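Local structure of alpha-pyrone synthesis polyketide synthase-like Pks18 (Mycobacterium tuberculosis, 1TED) at residues A100-R105 with N271-E276; D104-F109 with S206-F211; T142-I147 with C201-S206. The protein probably extends medium- and long-chain aliphatic acyl-CoA starters with malonyl-CoA to make tri- and tetraketide alpha-pyrones, working as a homodimeric type III polyketide synthase. All coordinates share one frame; numbering follows the deposited sequence.

Contact 1 of 3, residues A100-R105 with N271-E276; sequences ATIRDR and NGITCE. With MYR (myristic acid), chain E.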
loop_
_atom_site.group_PDB
_atom_site.type_symbol
_atom_site.label_atom_id
_atom_site.label_comp_id
_atom_site.label_asym_id
_atom_site.label_seq_id
_atom_site.Cartn_x
_atom_site.Cartn_y
_atom_site.Cartn_z
ATOM N N ALA A 100 -19.416 -6.410 15.096
ATOM C CA ALA A 100 -18.257 -7.279 14.963
ATOM C C ALA A 100 -18.206 -8.151 13.710
ATOM O O ALA A 100 -17.665 -9.251 13.751
ATOM C CB ALA A 100 -18.156 -8.168 16.216
ATOM N N THR A 101 -18.739 -7.659 12.597
ATOM C CA THR A 101 -18.736 -8.429 11.357
ATOM C C THR A 101 -17.630 -8.036 10.365
ATOM O O THR A 101 -17.616 -8.511 9.224
ATOM C CB THR A 101 -20.088 -8.287 10.631
ATOM O OG1 THR A 101 -20.396 -6.891 10.476
ATOM C CG2 THR A 101 -21.198 -8.991 11.414
ATOM N N ILE A 102 -16.713 -7.174 10.792
ATOM C CA ILE A 102 -15.641 -6.721 9.913
ATOM C C ILE A 102 -14.845 -7.839 9.215
ATOM O O ILE A 102 -14.576 -7.753 8.009
ATOM C CB ILE A 102 -14.659 -5.800 10.670
ATOM C CG1 ILE A 102 -13.622 -5.226 9.699
ATOM C CG2 ILE A 102 -13.985 -6.563 11.777
ATOM C CD1 ILE A 102 -14.226 -4.405 8.569
ATOM N N ARG A 103 -14.474 -8.885 9.957
ATOM C CA ARG A 103 -13.705 -9.991 9.373
ATOM C C ARG A 103 -14.477 -10.723 8.273
ATOM O O ARG A 103 -13.909 -11.092 7.248
ATOM C CB ARG A 103 -13.285 -10.994 10.456
ATOM C CG ARG A 103 -12.295 -12.058 9.968
ATOM C CD ARG A 103 -10.946 -11.450 9.571
ATOM N NE ARG A 103 -10.054 -12.423 8.939
ATOM C CZ ARG A 103 -9.350 -13.353 9.585
ATOM N NH1 ARG A 103 -9.408 -13.460 10.910
ATOM N NH2 ARG A 103 -8.588 -14.188 8.900
ATOM N N ASP A 104 -15.773 -10.934 8.483
ATOM C CA ASP A 104 -16.584 -11.616 7.483
ATOM C C ASP A 104 -16.787 -10.765 6.246
ATOM O O ASP A 104 -16.919 -11.294 5.144
ATOM C CB ASP A 104 -17.947 -12.012 8.063
ATOM C CG ASP A 104 -17.854 -13.192 9.016
ATOM O OD1 ASP A 104 -16.827 -13.909 8.988
ATOM O OD2 ASP A 104 -18.813 -13.415 9.786
ATOM N N ARG A 105 -16.804 -9.448 6.428
ATOM C CA ARG A 105 -16.992 -8.519 5.319
ATOM C C ARG A 105 -15.750 -8.453 4.421
ATOM O O ARG A 105 -15.864 -8.221 3.213
ATOM C CB ARG A 105 -17.358 -7.130 5.859
ATOM C CG ARG A 105 -18.767 -7.029 6.476
ATOM C CD ARG A 105 -18.902 -5.733 7.276
ATOM N NE ARG A 105 -20.213 -5.524 7.886
ATOM C CZ ARG A 105 -21.232 -4.902 7.298
ATOM N NH1 ARG A 105 -21.111 -4.421 6.067
ATOM N NH2 ARG A 105 -22.368 -4.731 7.961
ATOM N N ASN A 271 -18.005 -3.125 12.242
ATOM C CA ASN A 271 -18.983 -3.588 11.270
ATOM C C ASN A 271 -18.668 -3.165 9.843
ATOM O O ASN A 271 -19.530 -3.209 8.970
ATOM C CB ASN A 271 -20.387 -3.109 11.654
ATOM C CG ASN A 271 -20.468 -1.596 11.864
ATOM O OD1 ASN A 271 -19.454 -0.879 11.831
ATOM N ND2 ASN A 271 -21.691 -1.106 12.090
ATOM N N GLY A 272 -17.429 -2.763 9.603
ATOM C CA GLY A 272 -17.049 -2.368 8.264
ATOM C C GLY A 272 -16.176 -1.133 8.154
ATOM O O GLY A 272 -16.012 -0.364 9.106
ATOM N N ILE A 273 -15.597 -0.962 6.971
ATOM C CA ILE A 273 -14.758 0.184 6.696
ATOM C C ILE A 273 -15.701 1.348 6.424
ATOM O O ILE A 273 -16.810 1.154 5.926
ATOM C CB ILE A 273 -13.873 -0.058 5.463
ATOM C CG1 ILE A 273 -12.861 -1.173 5.763
ATOM C CG2 ILE A 273 -13.168 1.230 5.071
ATOM C CD1 ILE A 273 -12.130 -1.673 4.548
ATOM N N THR A 274 -15.264 2.553 6.764
ATOM C CA THR A 274 -16.084 3.726 6.567
ATOM C C THR A 274 -15.245 4.913 6.107
ATOM O O THR A 274 -14.018 4.894 6.198
ATOM C CB THR A 274 -16.802 4.093 7.872
ATOM O OG1 THR A 274 -17.811 5.072 7.600
ATOM C CG2 THR A 274 -15.809 4.654 8.884
ATOM N N CYS A 275 -15.923 5.938 5.602
ATOM C CA CYS A 275 -15.277 7.161 5.145
ATOM C C CYS A 275 -16.058 8.336 5.728
ATOM O O CYS A 275 -17.271 8.431 5.546
ATOM C CB CYS A 275 -15.293 7.238 3.620
ATOM S SG CYS A 275 -14.808 8.854 2.934
ATOM N N GLU A 276 -15.370 9.215 6.445
ATOM C CA GLU A 276 -16.019 10.382 7.039
ATOM C C GLU A 276 -15.551 11.636 6.304
ATOM O O GLU A 276 -14.359 11.962 6.308
ATOM C CB GLU A 276 -15.684 10.483 8.535
ATOM C CG GLU A 276 -16.167 9.283 9.347
ATOM C CD GLU A 276 -15.450 9.150 10.678
ATOM O OE1 GLU A 276 -14.383 9.787 10.840
ATOM O OE2 GLU A 276 -15.939 8.402 11.554
HETATM C C1 MYR E . -26.887 1.196 -0.603
HETATM O O1 MYR E . -27.526 0.958 -1.625
HETATM O O2 MYR E . -27.328 2.011 0.209
HETATM C C2 MYR E . -25.558 0.486 -0.337
HETATM C C3 MYR E . -24.388 1.471 -0.407
HETATM C C4 MYR E . -23.053 0.758 -0.173
HETATM C C5 MYR E . -21.882 1.742 -0.194
HETATM C C6 MYR E . -21.936 2.744 0.963
HETATM C C7 MYR E . -21.680 2.093 2.325
HETATM C C8 MYR E . -20.241 1.592 2.469
HETATM C C9 MYR E . -19.233 2.742 2.410
HETATM C C10 MYR E . -17.801 2.208 2.411
HETATM C C11 MYR E . -16.792 3.352 2.288
HETATM C C12 MYR E . -15.359 2.820 2.234
HETATM C C13 MYR E . -14.369 3.969 2.034
HETATM C C14 MYR E . -12.933 3.450 1.938
#
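Ile102 and Arg105, on the first turn of helix 102-125, press on Asn271 and Gly272, where the chain enters strand 272-277 of a two-stranded antiparallel hairpin. The packing is tightest at Gly272. The end methyl CD1 of Ile102 lies 3.5 Å from Gly272 CA, closer than two carbons usually stand. CG1 of Ile102 swings anti to the backbone N (chi1 -174°), which carries this methyl across to the strand, and the slim glycine lets it come so near. Glycine also suits the backbone here, whose phi of 138° is strongly disfavoured for residues with a CB.

Beside this apolar spot sits a buried polar one. Arg105 runs extended from CG to NE, and NE donates an almost straight, in-plane hydrogen bond to Thr101 OG1 (2.9 Å, 167°), tying the guanidinium to the N-cap residue of its own helix. Asn271 O lies over one guanidinium face, 2.6 Å from Arg105 NE, but the angle is too poor for a hydrogen bond. The strongest partner of the group is Ala209 O, in a neighbouring loop.

The rest is looser. Thr101 OG1 stays 3.7 Å from Asn271 CA, and the partly exposed Asn271 side chain starts off away from the helix. Ile102 CD1 reaches Ile273 CG1 only at 4.5 Å. Farther along, the strand leaves the helix, and Cys275 CB meets C13 of the myristic acid at 3.7 Å. On the side facing the dimer partner, Arg103 forms a salt bridge with Glu276 of the second subunit. The attraction between the helix and the start of the hairpin strand is therefore a mixture of methyl packing and charge: a cationic group with a carbonyl oxygen over one of its faces, which probably stabilises it electrostatically without a bond of good geometry.

Contact 2 of 3, residues D104-F109 with S206-F211; sequences DRMHLF and SVNAVF. With MYR (myristic acid), chain E.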
loop_
_atom_site.group_PDB
_atom_site.type_symbol
_atom_site.label_atom_id
_atom_site.label_comp_id
_atom_site.label_asym_id
_atom_site.label_seq_id
_atom_site.Cartn_x
_atom_site.Cartn_y
_atom_site.Cartn_z
ATOM N N ASP A 104 -15.773 -10.934 8.483
ATOM C CA ASP A 104 -16.584 -11.616 7.483
ATOM C C ASP A 104 -16.787 -10.765 6.246
ATOM O O ASP A 104 -16.919 -11.294 5.144
ATOM C CB ASP A 104 -17.947 -12.012 8.063
ATOM C CG ASP A 104 -17.854 -13.192 9.016
ATOM O OD1 ASP A 104 -16.827 -13.909 8.988
ATOM O OD2 ASP A 104 -18.813 -13.415 9.786
ATOM N N ARG A 105 -16.804 -9.448 6.428
ATOM C CA ARG A 105 -16.992 -8.519 5.319
ATOM C C ARG A 105 -15.750 -8.453 4.421
ATOM O O ARG A 105 -15.864 -8.221 3.213
ATOM C CB ARG A 105 -17.358 -7.130 5.859
ATOM C CG ARG A 105 -18.767 -7.029 6.476
ATOM C CD ARG A 105 -18.902 -5.733 7.276
ATOM N NE ARG A 105 -20.213 -5.524 7.886
ATOM C CZ ARG A 105 -21.232 -4.902 7.298
ATOM N NH1 ARG A 105 -21.111 -4.421 6.067
ATOM N NH2 ARG A 105 -22.368 -4.731 7.961
ATOM N N MET A 106 -14.567 -8.665 5.000
ATOM C CA MET A 106 -13.332 -8.666 4.223
ATOM C C MET A 106 -13.302 -9.972 3.411
ATOM O O MET A 106 -12.769 -10.019 2.296
ATOM C CB MET A 106 -12.119 -8.589 5.149
ATOM C CG MET A 106 -12.162 -7.430 6.137
ATOM S SD MET A 106 -12.047 -5.810 5.352
ATOM C CE MET A 106 -13.826 -5.419 5.051
ATOM N N HIS A 107 -13.852 -11.043 3.985
ATOM C CA HIS A 107 -13.936 -12.309 3.264
ATOM C C HIS A 107 -14.970 -12.063 2.168
ATOM O O HIS A 107 -14.813 -12.514 1.032
ATOM C CB HIS A 107 -14.395 -13.453 4.183
ATOM C CG HIS A 107 -13.277 -14.105 4.937
ATOM N ND1 HIS A 107 -12.233 -14.751 4.308
ATOM C CD2 HIS A 107 -13.023 -14.189 6.266
ATOM C CE1 HIS A 107 -11.382 -15.202 5.215
ATOM N NE2 HIS A 107 -11.838 -14.872 6.411
ATOM N N LEU A 108 -16.025 -11.331 2.500
ATOM C CA LEU A 108 -17.032 -11.031 1.491
ATOM C C LEU A 108 -16.369 -10.234 0.374
ATOM O O LEU A 108 -16.673 -10.426 -0.806
ATOM C CB LEU A 108 -18.187 -10.223 2.081
ATOM C CG LEU A 108 -19.542 -10.934 2.166
ATOM C CD1 LEU A 108 -20.616 -9.906 2.517
ATOM C CD2 LEU A 108 -19.882 -11.611 0.837
ATOM N N PHE A 109 -15.455 -9.344 0.750
ATOM C CA PHE A 109 -14.742 -8.530 -0.228
ATOM C C PHE A 109 -13.930 -9.442 -1.139
ATOM O O PHE A 109 -14.017 -9.362 -2.365
ATOM C CB PHE A 109 -13.801 -7.542 0.481
ATOM C CG PHE A 109 -12.800 -6.884 -0.439
ATOM C CD1 PHE A 109 -13.117 -5.713 -1.121
ATOM C CD2 PHE A 109 -11.544 -7.460 -0.650
ATOM C CE1 PHE A 109 -12.200 -5.125 -1.999
ATOM C CE2 PHE A 109 -10.628 -6.883 -1.521
ATOM C CZ PHE A 109 -10.955 -5.714 -2.198
ATOM N N SER A 206 -20.292 -1.754 -1.460
ATOM C CA SER A 206 -21.500 -2.480 -1.060
ATOM C C SER A 206 -21.231 -3.492 0.047
ATOM O O SER A 206 -22.103 -3.791 0.859
ATOM C CB SER A 206 -22.135 -3.183 -2.277
ATOM O OG SER A 206 -21.349 -4.266 -2.764
ATOM N N VAL A 207 -20.009 -4.004 0.078
ATOM C CA VAL A 207 -19.598 -4.979 1.069
ATOM C C VAL A 207 -19.492 -4.386 2.474
ATOM O O VAL A 207 -19.503 -5.120 3.463
ATOM C CB VAL A 207 -18.253 -5.618 0.639
ATOM C CG1 VAL A 207 -17.426 -6.003 1.832
ATOM C CG2 VAL A 207 -18.530 -6.840 -0.196
ATOM N N ASN A 208 -19.409 -3.062 2.568
ATOM C CA ASN A 208 -19.296 -2.417 3.873
ATOM C C ASN A 208 -20.566 -1.689 4.307
ATOM O O ASN A 208 -20.540 -0.905 5.254
ATOM C CB ASN A 208 -18.115 -1.433 3.889
ATOM C CG ASN A 208 -16.762 -2.126 3.722
ATOM O OD1 ASN A 208 -16.271 -2.300 2.604
ATOM N ND2 ASN A 208 -16.162 -2.527 4.836
ATOM N N ALA A 209 -21.675 -1.953 3.623
ATOM C CA ALA A 209 -22.954 -1.314 3.958
ATOM C C ALA A 209 -23.337 -1.523 5.428
ATOM O O ALA A 209 -23.246 -2.636 5.955
ATOM C CB ALA A 209 -24.049 -1.857 3.059
ATOM N N VAL A 210 -23.777 -0.454 6.085
ATOM C CA VAL A 210 -24.162 -0.535 7.491
ATOM C C VAL A 210 -25.464 0.217 7.789
ATOM O O VAL A 210 -26.248 -0.199 8.645
ATOM C CB VAL A 210 -23.026 0.012 8.395
ATOM C CG1 VAL A 210 -23.498 0.117 9.818
ATOM C CG2 VAL A 210 -21.826 -0.923 8.334
ATOM N N PHE A 211 -25.679 1.320 7.076
ATOM C CA PHE A 211 -26.870 2.153 7.226
ATOM C C PHE A 211 -27.017 2.737 8.628
ATOM O O PHE A 211 -27.953 2.417 9.355
ATOM C CB PHE A 211 -28.122 1.348 6.846
ATOM C CG PHE A 211 -28.145 0.907 5.399
ATOM C CD1 PHE A 211 -28.485 1.800 4.388
ATOM C CD2 PHE A 211 -27.802 -0.397 5.048
ATOM C CE1 PHE A 211 -28.481 1.404 3.050
ATOM C CE2 PHE A 211 -27.797 -0.800 3.709
ATOM C CZ PHE A 211 -28.138 0.105 2.711
HETATM C C1 MYR E . -26.887 1.196 -0.603
HETATM O O1 MYR E . -27.526 0.958 -1.625
HETATM O O2 MYR E . -27.328 2.011 0.209
HETATM C C2 MYR E . -25.558 0.486 -0.337
HETATM C C3 MYR E . -24.388 1.471 -0.407
HETATM C C4 MYR E . -23.053 0.758 -0.173
HETATM C C5 MYR E . -21.882 1.742 -0.194
HETATM C C6 MYR E . -21.936 2.744 0.963
HETATM C C7 MYR E . -21.680 2.093 2.325
HETATM C C8 MYR E . -20.241 1.592 2.469
HETATM C C9 MYR E . -19.233 2.742 2.410
HETATM C C10 MYR E . -17.801 2.208 2.411
HETATM C C11 MYR E . -16.792 3.352 2.288
HETATM C C12 MYR E . -15.359 2.820 2.234
HETATM C C13 MYR E . -14.369 3.969 2.034
HETATM C C14 MYR E . -12.933 3.450 1.938
#
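The loop that follows strand 196-204 forms one wall of the acyl-binding tunnel. From it, Val207 packs on Arg105 and Leu108 of helix 102-125, while the carbonyl of Ala209 and a methyl of Val210 meet the Arg105 guanidinium. Arginine suits this place because one planar group can serve several backbone oxygens of a loop. NH1 of Arg105 forks between Ala209 O at 2.8 Å and Val207 O at 3.1 Å. Neither bond is straight, and NH1 stands 37° above the carbonyl plane of Ala209, not on a lone pair. NH2 adds a weak third bond to Ala209 O. Val210 CG2 rests on the guanidinium, 3.9 Å from Arg105 NH2, over the same face that Asn271 O approaches.

Val207 is the apolar counterpart, pointing its branches at the helix. CG2 meets Leu108 CB at 4.1 Å and CG1 lies 4.2 Å from Phe109 CB, so the two methyls of one valine sit against the side chains of Leu108 and Phe109. The other side of the loop belongs to the ligand: Asn208 CB is 3.9 Å from C10 of the myristic acid, while the side chain of Ala209 lies about 4 Å from that of His221, a probable substrate-binding residue. Around this contact, Phe92 and Phe95 of helix 92-95 pack on Leu108 and Arg105, and Ile273 of strand 272-277 touches Met106 and Asn208.

Contact 3 of 3, residues T142-I147 with C201-S206; sequences TSTGFI and CIELCS. With MYR (myristic acid), chain E.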
loop_
_atom_site.group_PDB
_atom_site.type_symbol
_atom_site.label_atom_id
_atom_site.label_comp_id
_atom_site.label_asym_id
_atom_site.label_seq_id
_atom_site.Cartn_x
_atom_site.Cartn_y
_atom_site.Cartn_z
ATOM N N THR A 142 -6.853 -0.420 -3.194
ATOM C CA THR A 142 -8.192 -0.571 -2.628
ATOM C C THR A 142 -8.246 0.136 -1.288
ATOM O O THR A 142 -7.215 0.359 -0.652
ATOM C CB THR A 142 -8.552 -2.050 -2.332
ATOM O OG1 THR A 142 -8.117 -2.880 -3.414
ATOM C CG2 THR A 142 -10.062 -2.203 -2.148
ATOM N N SER A 143 -9.457 0.467 -0.855
ATOM C CA SER A 143 -9.678 1.092 0.440
ATOM C C SER A 143 -10.917 0.447 1.055
ATOM O O SER A 143 -11.431 0.908 2.067
ATOM C CB SER A 143 -9.880 2.602 0.280
ATOM O OG SER A 143 -8.656 3.233 -0.064
ATOM N N THR A 144 -11.379 -0.643 0.443
ATOM C CA THR A 144 -12.578 -1.345 0.910
ATOM C C THR A 144 -12.401 -2.840 1.192
ATOM O O THR A 144 -13.387 -3.549 1.376
ATOM C CB THR A 144 -13.731 -1.192 -0.115
ATOM O OG1 THR A 144 -13.256 -1.535 -1.427
ATOM C CG2 THR A 144 -14.264 0.246 -0.124
ATOM N N GLY A 145 -11.155 -3.309 1.241
ATOM C CA GLY A 145 -10.893 -4.725 1.476
ATOM C C GLY A 145 -9.996 -5.095 2.648
ATOM O O GLY A 145 -10.400 -4.995 3.793
ATOM N N PHE A 146 -8.779 -5.539 2.361
ATOM C CA PHE A 146 -7.793 -5.945 3.382
ATOM C C PHE A 146 -7.885 -7.423 3.787
ATOM O O PHE A 146 -8.647 -7.775 4.687
ATOM C CB PHE A 146 -7.889 -5.100 4.676
ATOM C CG PHE A 146 -7.944 -3.607 4.454
ATOM C CD1 PHE A 146 -7.547 -3.036 3.245
ATOM C CD2 PHE A 146 -8.418 -2.770 5.466
ATOM C CE1 PHE A 146 -7.625 -1.653 3.046
ATOM C CE2 PHE A 146 -8.501 -1.395 5.284
ATOM C CZ PHE A 146 -8.105 -0.831 4.074
ATOM N N ILE A 147 -7.111 -8.282 3.128
ATOM C CA ILE A 147 -7.083 -9.713 3.450
ATOM C C ILE A 147 -5.702 -10.300 3.180
ATOM O O ILE A 147 -4.986 -9.807 2.320
ATOM C CB ILE A 147 -8.097 -10.542 2.635
ATOM C CG1 ILE A 147 -8.906 -9.634 1.723
ATOM C CG2 ILE A 147 -8.981 -11.364 3.573
ATOM C CD1 ILE A 147 -8.478 -9.713 0.281
ATOM N N CYS A 201 -7.269 -1.397 -9.774
ATOM C CA CYS A 201 -7.994 -0.700 -8.728
ATOM C C CYS A 201 -9.324 -1.439 -8.609
ATOM O O CYS A 201 -10.045 -1.602 -9.589
ATOM C CB CYS A 201 -8.205 0.763 -9.111
ATOM S SG CYS A 201 -6.669 1.678 -9.425
ATOM N N ILE A 202 -9.632 -1.910 -7.409
ATOM C CA ILE A 202 -10.855 -2.665 -7.174
ATOM C C ILE A 202 -11.537 -2.085 -5.945
ATOM O O ILE A 202 -10.947 -2.003 -4.867
ATOM C CB ILE A 202 -10.533 -4.171 -6.950
ATOM C CG1 ILE A 202 -11.789 -4.931 -6.520
ATOM C CG2 ILE A 202 -9.424 -4.316 -5.920
ATOM C CD1 ILE A 202 -12.729 -5.273 -7.660
ATOM N N GLU A 203 -12.785 -1.678 -6.101
ATOM C CA GLU A 203 -13.471 -1.074 -4.983
ATOM C C GLU A 203 -14.849 -1.686 -4.792
ATOM O O GLU A 203 -15.697 -1.654 -5.689
ATOM C CB GLU A 203 -13.547 0.437 -5.215
ATOM C CG GLU A 203 -13.141 1.288 -4.017
ATOM C CD GLU A 203 -11.660 1.193 -3.639
ATOM O OE1 GLU A 203 -10.802 1.665 -4.419
ATOM O OE2 GLU A 203 -11.359 0.657 -2.555
ATOM N N LEU A 204 -15.048 -2.266 -3.615
ATOM C CA LEU A 204 -16.303 -2.914 -3.259
ATOM C C LEU A 204 -16.920 -2.292 -2.019
ATOM O O LEU A 204 -16.790 -2.821 -0.911
ATOM C CB LEU A 204 -16.071 -4.406 -3.017
ATOM C CG LEU A 204 -16.279 -5.337 -4.211
ATOM C CD1 LEU A 204 -15.611 -4.771 -5.438
ATOM C CD2 LEU A 204 -15.733 -6.723 -3.868
ATOM N N CYS A 205 -17.596 -1.166 -2.216
ATOM C CA CYS A 205 -18.247 -0.456 -1.126
ATOM C C CYS A 205 -19.460 -1.212 -0.569
ATOM O O CYS A 205 -19.632 -1.298 0.646
ATOM C CB CYS A 205 -18.685 0.940 -1.600
ATOM S SG CYS A 205 -17.339 2.047 -2.112
ATOM N N SER A 206 -20.292 -1.754 -1.460
ATOM C CA SER A 206 -21.500 -2.480 -1.060
ATOM C C SER A 206 -21.231 -3.492 0.047
ATOM O O SER A 206 -22.103 -3.791 0.859
ATOM C CB SER A 206 -22.135 -3.183 -2.277
ATOM O OG SER A 206 -21.349 -4.266 -2.764
HETATM C C1 MYR E . -26.887 1.196 -0.603
HETATM O O1 MYR E . -27.526 0.958 -1.625
HETATM O O2 MYR E . -27.328 2.011 0.209
HETATM C C2 MYR E . -25.558 0.486 -0.337
HETATM C C3 MYR E . -24.388 1.471 -0.407
HETATM C C4 MYR E . -23.053 0.758 -0.173
HETATM C C5 MYR E . -21.882 1.742 -0.194
HETATM C C6 MYR E . -21.936 2.744 0.963
HETATM C C7 MYR E . -21.680 2.093 2.325
HETATM C C8 MYR E . -20.241 1.592 2.469
HETATM C C9 MYR E . -19.233 2.742 2.410
HETATM C C10 MYR E . -17.801 2.208 2.411
HETATM C C11 MYR E . -16.792 3.352 2.288
HETATM C C12 MYR E . -15.359 2.820 2.234
HETATM C C13 MYR E . -14.369 3.969 2.034
HETATM C C14 MYR E . -12.933 3.450 1.938
HETATM O O HOH W 1 -8.653 3.329 -2.622
#
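The CA atoms of Thr142 and Ile202 stand 5.7 Å apart on neighbouring parallel strands of the thiolase fold, 135-142 and 196-204, and in the loop beyond Thr142 the CA of Thr144 is still 5.8 Å from that of Leu204. Here side chains replace strand pairing. Leu204 N donates to Thr144 OG1 (2.9 Å, 155°), and the same hydroxyl donates its own hydrogen bond to Glu203 OE2 at 3.1 Å. The hydroxyl can do both because chi1 of 50° sets OG1 between the backbone N and the carbonyl carbon.

Glu203 bends at chi2 to bring its carboxylate against the backbone of Ser143 and the hydroxyl of Thr144. Ser143 N gives OE2 a short bond of 2.6 Å on its syn lone pair, whereas Thr144 OG1 arrives on the anti side, tilted out of the plane. The other oxygen, OE1, bonds Ser349 OG. These donors would help to stabilise a negative charge on the carboxylate, if it carries one, about 8 Å from the side chain of Cys175, the probable nucleophile. Threonine adds a methyl for the tunnel: Thr144 CG2 lies 4.1 Å from Cys205 SG and 3.7 Å from C12 of the myristic acid.

All three contacts are buried and border the myristic acid, but contact 3 lies deepest, its centre about 11 Å from the centre of the chain, against about 21 Å for contact 1 and 19 Å for contact 2. Contacts 1 and 2 share Arg105 of helix 102-125, so one guanidinium lies between the loop 206-211, which it bonds, and Asn271 before strand 272-277, which it only touches. Contact 1 thus relies on methyl packing and contact 2 on the carbonyls of Val207 and Ala209; in contact 3 a carboxylate collects donors beside central strands. Contacts 1 and 3 also reach the second subunit. Ile273 of contact 1 packs on Ser143 and Thr144 of contact 3.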